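Local coordinates for serine acetyltransferase (Neisseria gonorrhoeae, PDB 6WYE), which probably catalyses the transfer of an acetyl group from acetyl-CoA to L-serine, giving O-acetyl-L-serine, the first of two steps from serine to cysteine, at residues 129-134 against 182-187; 76-81 against 159-164; 201-206 against 227-232. All coordinates share one frame; numbering follows the deposited sequence.

Overall arrangement
Contact 1 joins the start of helix 131-147 in the helical N-terminal part to the loop between strands 180-182 and 188-189 of the left-handed beta-helix. Contact 2 lies wholly among helices, at the end of helix 66-78 and on helix 151-165; its centre is about 14 Å from that of contact 1, and His134 packs on Lys77 between them. Contact 3 stacks two successive turns of the beta-helix, its centre about 12 Å from that of contact 1 and about 23 Å from that of contact 2. Asp182 N lies 2.9 Å from Ile201 O, a probable hydrogen bond joining contacts 1 and 3. Along the chain contacts 1 and 2 alternate their segments, and contact 3 follows. Contact 1 is thus the joint between helices and beta-helix, and also holds ligand-pocket residues.

Contact 1 (129-134 against 182-187); sequences YFKGFH and DHATGF. With LMR ((2S)-2-hydroxybutanedioic acid), chain H.
Lys131 NZ is gripped from two subunits: it donates to Thr185 OG1 at 2.9 Å across the contact and to the carbonyl oxygen of Ser162 in the second subunit. The lysine leaves its helix with CG anti to the backbone N (chi1 176°) and bends at chi3 (84°), which carries CE past the carbonyl of His183, 3.5 Å from CE to His183 O, and sets the ammonium beside the threonine hydroxyl. Next to it the methyl of Ala184 presses on the helix backbone, CB lying 3.4 Å from Gly132 CA; the absence of a side chain at Gly132 is consistent with so close an approach. A water bridges weakly between Gly132 N and His183 N, accepting from both.

On the far side of the loop, Asp182 and His183 turn to the bound (2S)-2-hydroxybutanedioic acid. Asp182 OD2 lies 2.8 Å from the ligand hydroxyl O2, while OD1 of the same carboxylate sits over one face of the His183 ring. The ligand carboxyl carbon C4 meets that ring at its edge, in plane, 3.2 Å from His183 NE2. His183 ND1 is hydrogen-bonded to Asp168 OD2 of the second subunit, which would restrain the ring's rotation. The loop therefore has two chemistries: a lysine bond and methyl packing tie it to helix 131-147, while its acid and imidazole line a ligand pocket completed by Asp117 and by Gly209, Arg217 and His218 of the second subunit.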
loop_
_atom_site.group_PDB
_atom_site.type_symbol
_atom_site.label_atom_id
_atom_site.label_comp_id
_atom_site.label_asym_id
_atom_site.label_seq_id
_atom_site.Cartn_x
_atom_site.Cartn_y
_atom_site.Cartn_z
ATOM N N TYR A 129 -19.555 3.921 10.205
ATOM C CA TYR A 129 -18.609 3.833 11.310
ATOM C C TYR A 129 -18.919 2.794 12.380
ATOM O O TYR A 129 -18.178 2.736 13.366
ATOM C CB TYR A 129 -18.465 5.206 11.994
ATOM C CG TYR A 129 -18.206 6.349 11.008
ATOM C CD1 TYR A 129 -17.056 6.367 10.221
ATOM C CD2 TYR A 129 -19.116 7.385 10.867
ATOM C CE1 TYR A 129 -16.802 7.381 9.331
ATOM C CE2 TYR A 129 -18.881 8.432 9.970
ATOM C CZ TYR A 129 -17.729 8.423 9.210
ATOM O OH TYR A 129 -17.512 9.441 8.318
ATOM N N PHE A 130 -19.979 1.987 12.242
ATOM C CA PHE A 130 -20.303 0.976 13.256
ATOM C C PHE A 130 -19.914 -0.405 12.741
ATOM O O PHE A 130 -20.562 -0.950 11.843
ATOM C CB PHE A 130 -21.781 1.004 13.652
ATOM C CG PHE A 130 -22.141 2.103 14.628
ATOM C CD1 PHE A 130 -21.259 3.140 14.890
ATOM C CD2 PHE A 130 -23.380 2.102 15.269
ATOM C CE1 PHE A 130 -21.595 4.155 15.777
ATOM C CE2 PHE A 130 -23.722 3.098 16.155
ATOM C CZ PHE A 130 -22.842 4.139 16.405
ATOM N N LYS A 131 -18.869 -0.978 13.350
ATOM C CA LYS A 131 -18.303 -2.257 12.932
ATOM C C LYS A 131 -19.318 -3.403 12.992
ATOM O O LYS A 131 -19.248 -4.328 12.179
ATOM C CB LYS A 131 -17.106 -2.548 13.846
ATOM C CG LYS A 131 -16.402 -3.837 13.703
ATOM C CD LYS A 131 -15.083 -3.805 14.534
ATOM C CE LYS A 131 -15.302 -4.154 16.013
ATOM N NZ LYS A 131 -13.995 -4.452 16.705
ATOM N N GLY A 132 -20.251 -3.374 13.955
ATOM C CA GLY A 132 -21.250 -4.435 14.036
ATOM C C GLY A 132 -22.236 -4.405 12.878
ATOM O O GLY A 132 -22.636 -5.454 12.358
ATOM N N PHE A 133 -22.633 -3.205 12.454
ATOM C CA PHE A 133 -23.428 -3.071 11.238
ATOM C C PHE A 133 -22.661 -3.570 10.009
ATOM O O PHE A 133 -23.223 -4.282 9.165
ATOM C CB PHE A 133 -23.852 -1.609 11.065
ATOM C CG PHE A 133 -24.524 -1.341 9.760
ATOM C CD1 PHE A 133 -25.874 -1.637 9.597
ATOM C CD2 PHE A 133 -23.809 -0.816 8.687
ATOM C CE1 PHE A 133 -26.508 -1.408 8.395
ATOM C CE2 PHE A 133 -24.432 -0.585 7.468
ATOM C CZ PHE A 133 -25.788 -0.886 7.322
ATOM N N HIS A 134 -21.376 -3.220 9.886
ATOM C CA HIS A 134 -20.594 -3.716 8.757
ATOM C C HIS A 134 -20.538 -5.243 8.755
ATOM O O HIS A 134 -20.750 -5.882 7.717
ATOM C CB HIS A 134 -19.172 -3.139 8.790
ATOM C CG HIS A 134 -19.129 -1.645 8.750
ATOM N ND1 HIS A 134 -18.182 -0.910 9.425
ATOM C CD2 HIS A 134 -19.930 -0.746 8.126
ATOM C CE1 HIS A 134 -18.401 0.381 9.223
ATOM N NE2 HIS A 134 -19.452 0.506 8.433
ATOM N N ASP A 182 -24.279 -4.241 18.572
ATOM C CA ASP A 182 -23.636 -3.037 19.087
ATOM C C ASP A 182 -22.202 -3.333 19.533
ATOM O O ASP A 182 -21.974 -4.285 20.290
ATOM C CB ASP A 182 -24.460 -2.491 20.251
ATOM C CG ASP A 182 -24.096 -1.075 20.617
ATOM O OD1 ASP A 182 -23.358 -0.418 19.852
ATOM O OD2 ASP A 182 -24.558 -0.616 21.683
ATOM N N HIS A 183 -21.227 -2.520 19.097
ATOM C CA HIS A 183 -19.765 -2.641 19.425
ATOM C C HIS A 183 -19.161 -3.823 18.667
ATOM O O HIS A 183 -18.050 -3.645 18.175
ATOM C CB HIS A 183 -19.445 -2.595 20.917
ATOM C CG HIS A 183 -20.270 -1.671 21.741
ATOM N ND1 HIS A 183 -20.151 -0.307 21.662
ATOM C CD2 HIS A 183 -21.189 -1.920 22.692
ATOM C CE1 HIS A 183 -20.981 0.244 22.516
ATOM N NE2 HIS A 183 -21.622 -0.722 23.160
ATOM N N ALA A 184 -19.783 -4.998 18.733
ATOM C CA ALA A 184 -19.503 -6.173 17.892
ATOM C C ALA A 184 -18.347 -7.061 18.339
ATOM O O ALA A 184 -18.435 -8.281 18.185
ATOM C CB ALA A 184 -19.229 -5.763 16.436
ATOM N N THR A 185 -17.263 -6.478 18.859
ATOM C CA THR A 185 -16.037 -7.237 19.105
ATOM C C THR A 185 -16.315 -8.545 19.835
ATOM O O THR A 185 -16.932 -8.557 20.900
ATOM C CB THR A 185 -15.059 -6.410 19.928
ATOM O OG1 THR A 185 -15.003 -5.079 19.391
ATOM C CG2 THR A 185 -13.672 -7.044 19.870
ATOM N N GLY A 186 -15.841 -9.645 19.264
ATOM C CA GLY A 186 -15.969 -10.934 19.918
ATOM C C GLY A 186 -17.231 -11.709 19.603
ATOM O O GLY A 186 -17.407 -12.808 20.137
ATOM N N PHE A 187 -18.126 -11.171 18.773
ATOM C CA PHE A 187 -19.331 -11.905 18.406
ATOM C C PHE A 187 -18.982 -13.128 17.575
ATOM O O PHE A 187 -18.132 -13.079 16.680
ATOM C CB PHE A 187 -20.300 -11.011 17.623
ATOM C CG PHE A 187 -21.576 -11.705 17.223
ATOM C CD1 PHE A 187 -22.481 -12.140 18.192
ATOM C CD2 PHE A 187 -21.888 -11.908 15.883
ATOM C CE1 PHE A 187 -23.673 -12.770 17.838
ATOM C CE2 PHE A 187 -23.080 -12.547 15.518
ATOM C CZ PHE A 187 -23.975 -12.984 16.508
HETATM C C1 LMR H . -25.481 3.203 24.527
HETATM O O1A LMR H . -26.069 3.134 25.576
HETATM O O1B LMR H . -24.995 4.209 24.084
HETATM C C2 LMR H . -25.350 1.904 23.727
HETATM O O2 LMR H . -24.540 2.072 22.609
HETATM C C3 LMR H . -24.784 0.759 24.571
HETATM C C4 LMR H . -23.413 1.072 25.123
HETATM O O4A LMR H . -22.840 2.042 24.715
HETATM O O4B LMR H . -22.951 0.339 25.944
HETATM O O HOH W 1 -21.986 -1.804 15.890
#

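Contact 2 (76-81 against 159-164); sequences SKLGSP and NRMSEV
This is a helix-end contact within the helical part of the subunit, where the C-terminal end of helix 66-78 and the turn after it lie against the side of helix 151-165. Arg160 reaches the backbone carbonyls at that end. Its chain is bent at chi2 (-55°) and chi3 (-86°), folding the guanidinium against its own helix. NE donates to Leu78 O at 3.1 Å, a fairly straight bond (163°) with the oxygen in the guanidinium plane, although NE stands above the carbonyl plane. NH2 reaches Gly79 O at 3.2 Å, on a more bent path and tilted from the guanidinium plane. NH1 makes an in-plane salt bridge of 3.2 Å to Glu163 OE1, one turn along the same helix, and Val164 CG2 lies over one face, toward its rim.

Beside these bonds the two methyls of Leu78 divide between neighbours: CD1 rests on Met161 CG at 3.9 Å and CD2 on Val164 CB at 4.1 Å. Ala138 of helix 131-147 packs on both Leu78 and Met161. Three bonds, to two carbonyls and a carboxylate, fix the orientation of the guanidinium: an arginine side chain hydrogen-bonded to carbonyls where a helix ends, within the helical N-terminal domain of serine acetyltransferases.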
loop_
_atom_site.group_PDB
_atom_site.type_symbol
_atom_site.label_atom_id
_atom_site.label_comp_id
_atom_site.label_asym_id
_atom_site.label_seq_id
_atom_site.Cartn_x
_atom_site.Cartn_y
_atom_site.Cartn_z
ATOM N N SER A 76 -14.083 -1.785 0.680
ATOM C CA SER A 76 -12.984 -1.049 1.299
ATOM C C SER A 76 -12.496 -1.754 2.567
ATOM O O SER A 76 -11.287 -1.865 2.798
ATOM C CB SER A 76 -13.405 0.411 1.554
ATOM O OG SER A 76 -13.894 0.619 2.863
ATOM N N LYS A 77 -13.418 -2.262 3.383
ATOM C CA LYS A 77 -13.028 -2.868 4.654
ATOM C C LYS A 77 -12.341 -4.214 4.456
ATOM O O LYS A 77 -11.341 -4.515 5.119
ATOM C CB LYS A 77 -14.253 -3.083 5.544
ATOM C CG LYS A 77 -15.033 -1.853 5.881
ATOM C CD LYS A 77 -14.206 -0.870 6.651
ATOM C CE LYS A 77 -15.075 0.282 7.120
ATOM N NZ LYS A 77 -14.271 1.200 7.954
ATOM N N LEU A 78 -12.879 -5.052 3.575
ATOM C CA LEU A 78 -12.457 -6.444 3.523
ATOM C C LEU A 78 -11.508 -6.731 2.374
ATOM O O LEU A 78 -10.929 -7.820 2.329
ATOM C CB LEU A 78 -13.682 -7.353 3.427
ATOM C CG LEU A 78 -14.638 -7.071 4.581
ATOM C CD1 LEU A 78 -15.888 -7.912 4.449
ATOM C CD2 LEU A 78 -13.931 -7.345 5.915
ATOM N N GLY A 79 -11.352 -5.788 1.451
ATOM C CA GLY A 79 -10.392 -5.944 0.376
ATOM C C GLY A 79 -8.966 -6.023 0.881
ATOM O O GLY A 79 -8.627 -5.560 1.973
ATOM N N SER A 80 -8.121 -6.639 0.067
ATOM C CA SER A 80 -6.732 -6.862 0.438
ATOM C C SER A 80 -5.932 -7.040 -0.844
ATOM O O SER A 80 -6.509 -7.081 -1.941
ATOM C CB SER A 80 -6.600 -8.084 1.362
ATOM O OG SER A 80 -6.733 -9.284 0.630
ATOM N N PRO A 81 -4.598 -7.132 -0.751
ATOM C CA PRO A 81 -3.827 -7.420 -1.973
ATOM C C PRO A 81 -4.294 -8.696 -2.655
ATOM O O PRO A 81 -4.481 -8.710 -3.879
ATOM C CB PRO A 81 -2.377 -7.514 -1.466
ATOM C CG PRO A 81 -2.477 -7.621 0.035
ATOM C CD PRO A 81 -3.715 -6.883 0.403
ATOM N N ASN A 159 -12.987 -15.329 7.207
ATOM C CA ASN A 159 -11.680 -15.101 7.880
ATOM C C ASN A 159 -11.359 -13.602 7.863
ATOM O O ASN A 159 -10.909 -13.086 8.905
ATOM C CB ASN A 159 -10.558 -15.924 7.240
ATOM C CG ASN A 159 -9.190 -15.587 7.793
ATOM O OD1 ASN A 159 -8.330 -15.086 7.072
ATOM N ND2 ASN A 159 -8.979 -15.857 9.071
ATOM N N ARG A 160 -11.583 -12.936 6.724
ATOM C CA ARG A 160 -11.304 -11.505 6.628
ATOM C C ARG A 160 -12.183 -10.714 7.588
ATOM O O ARG A 160 -11.710 -9.784 8.254
ATOM C CB ARG A 160 -11.543 -10.993 5.199
ATOM C CG ARG A 160 -10.381 -11.122 4.245
ATOM C CD ARG A 160 -9.146 -10.449 4.800
ATOM N NE ARG A 160 -9.094 -9.030 4.488
ATOM C CZ ARG A 160 -8.465 -8.140 5.243
ATOM N NH1 ARG A 160 -7.849 -8.541 6.351
ATOM N NH2 ARG A 160 -8.456 -6.862 4.897
ATOM N N MET A 161 -13.475 -11.049 7.637
ATOM C CA MET A 161 -14.385 -10.430 8.598
ATOM C C MET A 161 -13.903 -10.628 10.025
ATOM O O MET A 161 -14.013 -9.720 10.858
ATOM C CB MET A 161 -15.786 -11.017 8.451
ATOM C CG MET A 161 -16.564 -10.535 7.214
ATOM S SD MET A 161 -17.897 -11.691 6.796
ATOM C CE MET A 161 -18.896 -11.588 8.286
ATOM N N SER A 162 -13.442 -11.837 10.348
ATOM C CA SER A 162 -12.983 -12.086 11.707
ATOM C C SER A 162 -11.749 -11.239 12.023
ATOM O O SER A 162 -11.625 -10.687 13.124
ATOM C CB SER A 162 -12.723 -13.576 11.896
ATOM O OG SER A 162 -12.315 -13.841 13.215
ATOM N N GLU A 163 -10.829 -11.122 11.062
ATOM C CA GLU A 163 -9.636 -10.304 11.255
ATOM C C GLU A 163 -9.984 -8.828 11.391
ATOM O O GLU A 163 -9.515 -8.155 12.313
ATOM C CB GLU A 163 -8.664 -10.514 10.087
ATOM C CG GLU A 163 -7.918 -11.826 10.147
ATOM C CD GLU A 163 -7.007 -11.997 8.955
ATOM O OE1 GLU A 163 -7.205 -11.270 7.953
ATOM O OE2 GLU A 163 -6.096 -12.845 9.024
ATOM N N VAL A 164 -10.805 -8.301 10.476
ATOM C CA VAL A 164 -10.983 -6.851 10.400
ATOM C C VAL A 164 -12.001 -6.375 11.416
ATOM O O VAL A 164 -11.813 -5.328 12.055
ATOM C CB VAL A 164 -11.394 -6.433 8.974
ATOM C CG1 VAL A 164 -11.762 -4.944 8.935
ATOM C CG2 VAL A 164 -10.271 -6.741 7.975
#

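Contact 3 (201-206 against 227-232); sequences ILHGVT and IGANAS
Two neighbouring rungs run parallel in register, bridged at Ile201 with Ile227 and at Thr206 with Ser232, and between these bridges each makes a type II turn, Leu202 to Val205 and Gly228 to Ala231. Three backbone bonds follow the pairing: Leu202 N to Ile227 O, Asn230 N to His203 O, and Thr206 N to Ala231 O, all of 3.0 to 3.1 Å.

Inside the coil, Val205 and Ile227 cross at about a right angle, Val205 CG2 meeting Ile227 CG2 at 3.6 Å. At the corner, Ala229 CB sits over one face of the His203 ring, 4.0 Å from its centroid, in a CH-pi contact. A chi1 of 56° places the imidazole between its own backbone N and carbonyl, and its NE2 is hydrogen-bonded to Thr206 OG1 of the second subunit. Gly204, at positive phi, lies against the end of the Asn230 side chain, its CA 3.3 Å from Asn230 OD1.

One water joins both rungs, donating to Gly204 O at 2.8 Å and to Ala231 O, and accepting from Ser232 OG and, at 2.6 Å, from Thr206 OG1, which is also hydrogen-bonded to His203 NE2 of the third subunit. Such stacked turns are characteristic of the left-handed beta-helix of hexapeptide-repeat transferases. Aliphatic branches fill the interior, while turn carbonyls and strand hydroxyls share a water and His203 and Thr206 bond across subunit boundaries, so the same turns build coil and interface.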
loop_
_atom_site.group_PDB
_atom_site.type_symbol
_atom_site.label_atom_id
_atom_site.label_comp_id
_atom_site.label_asym_id
_atom_site.label_seq_id
_atom_site.Cartn_x
_atom_site.Cartn_y
_atom_site.Cartn_z
ATOM N N ILE A 201 -28.142 -7.469 19.962
ATOM C CA ILE A 201 -27.030 -8.279 20.446
ATOM C C ILE A 201 -25.878 -7.355 20.807
ATOM O O ILE A 201 -25.530 -6.452 20.035
ATOM C CB ILE A 201 -26.568 -9.307 19.390
ATOM C CG1 ILE A 201 -27.751 -10.123 18.868
ATOM C CG2 ILE A 201 -25.505 -10.222 19.960
ATOM C CD1 ILE A 201 -27.325 -11.326 18.038
ATOM N N LEU A 202 -25.254 -7.606 21.955
ATOM C CA LEU A 202 -24.096 -6.828 22.373
ATOM C C LEU A 202 -22.805 -7.551 21.980
ATOM O O LEU A 202 -22.803 -8.710 21.553
ATOM C CB LEU A 202 -24.144 -6.554 23.882
ATOM C CG LEU A 202 -24.939 -5.316 24.347
ATOM C CD1 LEU A 202 -24.181 -4.028 23.959
ATOM C CD2 LEU A 202 -26.366 -5.274 23.795
ATOM N N HIS A 203 -21.694 -6.827 22.089
ATOM C CA HIS A 203 -20.384 -7.386 21.794
ATOM C C HIS A 203 -20.103 -8.606 22.681
ATOM O O HIS A 203 -20.661 -8.754 23.773
ATOM C CB HIS A 203 -19.316 -6.322 22.031
ATOM C CG HIS A 203 -19.364 -5.751 23.413
ATOM N ND1 HIS A 203 -20.274 -4.786 23.783
ATOM C CD2 HIS A 203 -18.636 -6.030 24.523
ATOM C CE1 HIS A 203 -20.106 -4.490 25.061
ATOM N NE2 HIS A 203 -19.112 -5.223 25.529
ATOM N N GLY A 204 -19.218 -9.482 22.199
ATOM C CA GLY A 204 -18.780 -10.636 22.974
ATOM C C GLY A 204 -19.767 -11.785 23.082
ATOM O O GLY A 204 -19.467 -12.779 23.769
ATOM N N VAL A 205 -20.913 -11.703 22.413
ATOM C CA VAL A 205 -21.927 -12.748 22.511
ATOM C C VAL A 205 -21.545 -13.931 21.632
ATOM O O VAL A 205 -21.036 -13.771 20.519
ATOM C CB VAL A 205 -23.310 -12.188 22.142
ATOM C CG1 VAL A 205 -24.307 -13.314 21.842
ATOM C CG2 VAL A 205 -23.827 -11.335 23.272
ATOM N N THR A 206 -21.798 -15.137 22.134
ATOM C CA THR A 206 -21.511 -16.366 21.412
ATOM C C THR A 206 -22.802 -17.116 21.142
ATOM O O THR A 206 -23.542 -17.429 22.079
ATOM C CB THR A 206 -20.562 -17.258 22.213
ATOM O OG1 THR A 206 -19.367 -16.532 22.507
ATOM C CG2 THR A 206 -20.235 -18.511 21.413
ATOM N N ILE A 227 -29.822 -9.831 23.805
ATOM C CA ILE A 227 -28.724 -10.607 24.382
ATOM C C ILE A 227 -27.657 -9.633 24.858
ATOM O O ILE A 227 -27.082 -8.891 24.045
ATOM C CB ILE A 227 -28.119 -11.604 23.384
ATOM C CG1 ILE A 227 -29.196 -12.377 22.618
ATOM C CG2 ILE A 227 -27.150 -12.557 24.105
ATOM C CD1 ILE A 227 -28.619 -13.347 21.606
ATOM N N GLY A 228 -27.379 -9.648 26.177
ATOM C CA GLY A 228 -26.423 -8.735 26.771
ATOM C C GLY A 228 -24.972 -9.139 26.531
ATOM O O GLY A 228 -24.675 -10.252 26.095
ATOM N N ALA A 229 -24.065 -8.224 26.889
ATOM C CA ALA A 229 -22.644 -8.379 26.583
ATOM C C ALA A 229 -22.049 -9.664 27.163
ATOM O O ALA A 229 -22.311 -10.041 28.311
ATOM C CB ALA A 229 -21.865 -7.169 27.104
ATOM N N ASN A 230 -21.245 -10.340 26.336
ATOM C CA ASN A 230 -20.453 -11.511 26.699
ATOM C C ASN A 230 -21.304 -12.685 27.186
ATOM O O ASN A 230 -20.798 -13.560 27.888
ATOM C CB ASN A 230 -19.379 -11.167 27.732
ATOM C CG ASN A 230 -18.050 -10.837 27.077
ATOM O OD1 ASN A 230 -17.724 -11.377 26.019
ATOM N ND2 ASN A 230 -17.288 -9.937 27.685
ATOM N N ALA A 231 -22.588 -12.721 26.834
ATOM C CA ALA A 231 -23.388 -13.916 27.070
ATOM C C ALA A 231 -22.990 -15.008 26.086
ATOM O O ALA A 231 -22.546 -14.730 24.963
ATOM C CB ALA A 231 -24.882 -13.608 26.923
ATOM N N SER A 232 -23.144 -16.264 26.516
ATOM C CA SER A 232 -22.901 -17.427 25.669
ATOM C C SER A 232 -24.147 -18.297 25.601
ATOM O O SER A 232 -24.737 -18.633 26.634
ATOM C CB SER A 232 -21.742 -18.263 26.195
ATOM O OG SER A 232 -20.527 -17.552 26.084
HETATM O O HOH W 2 -19.548 -15.394 24.808
#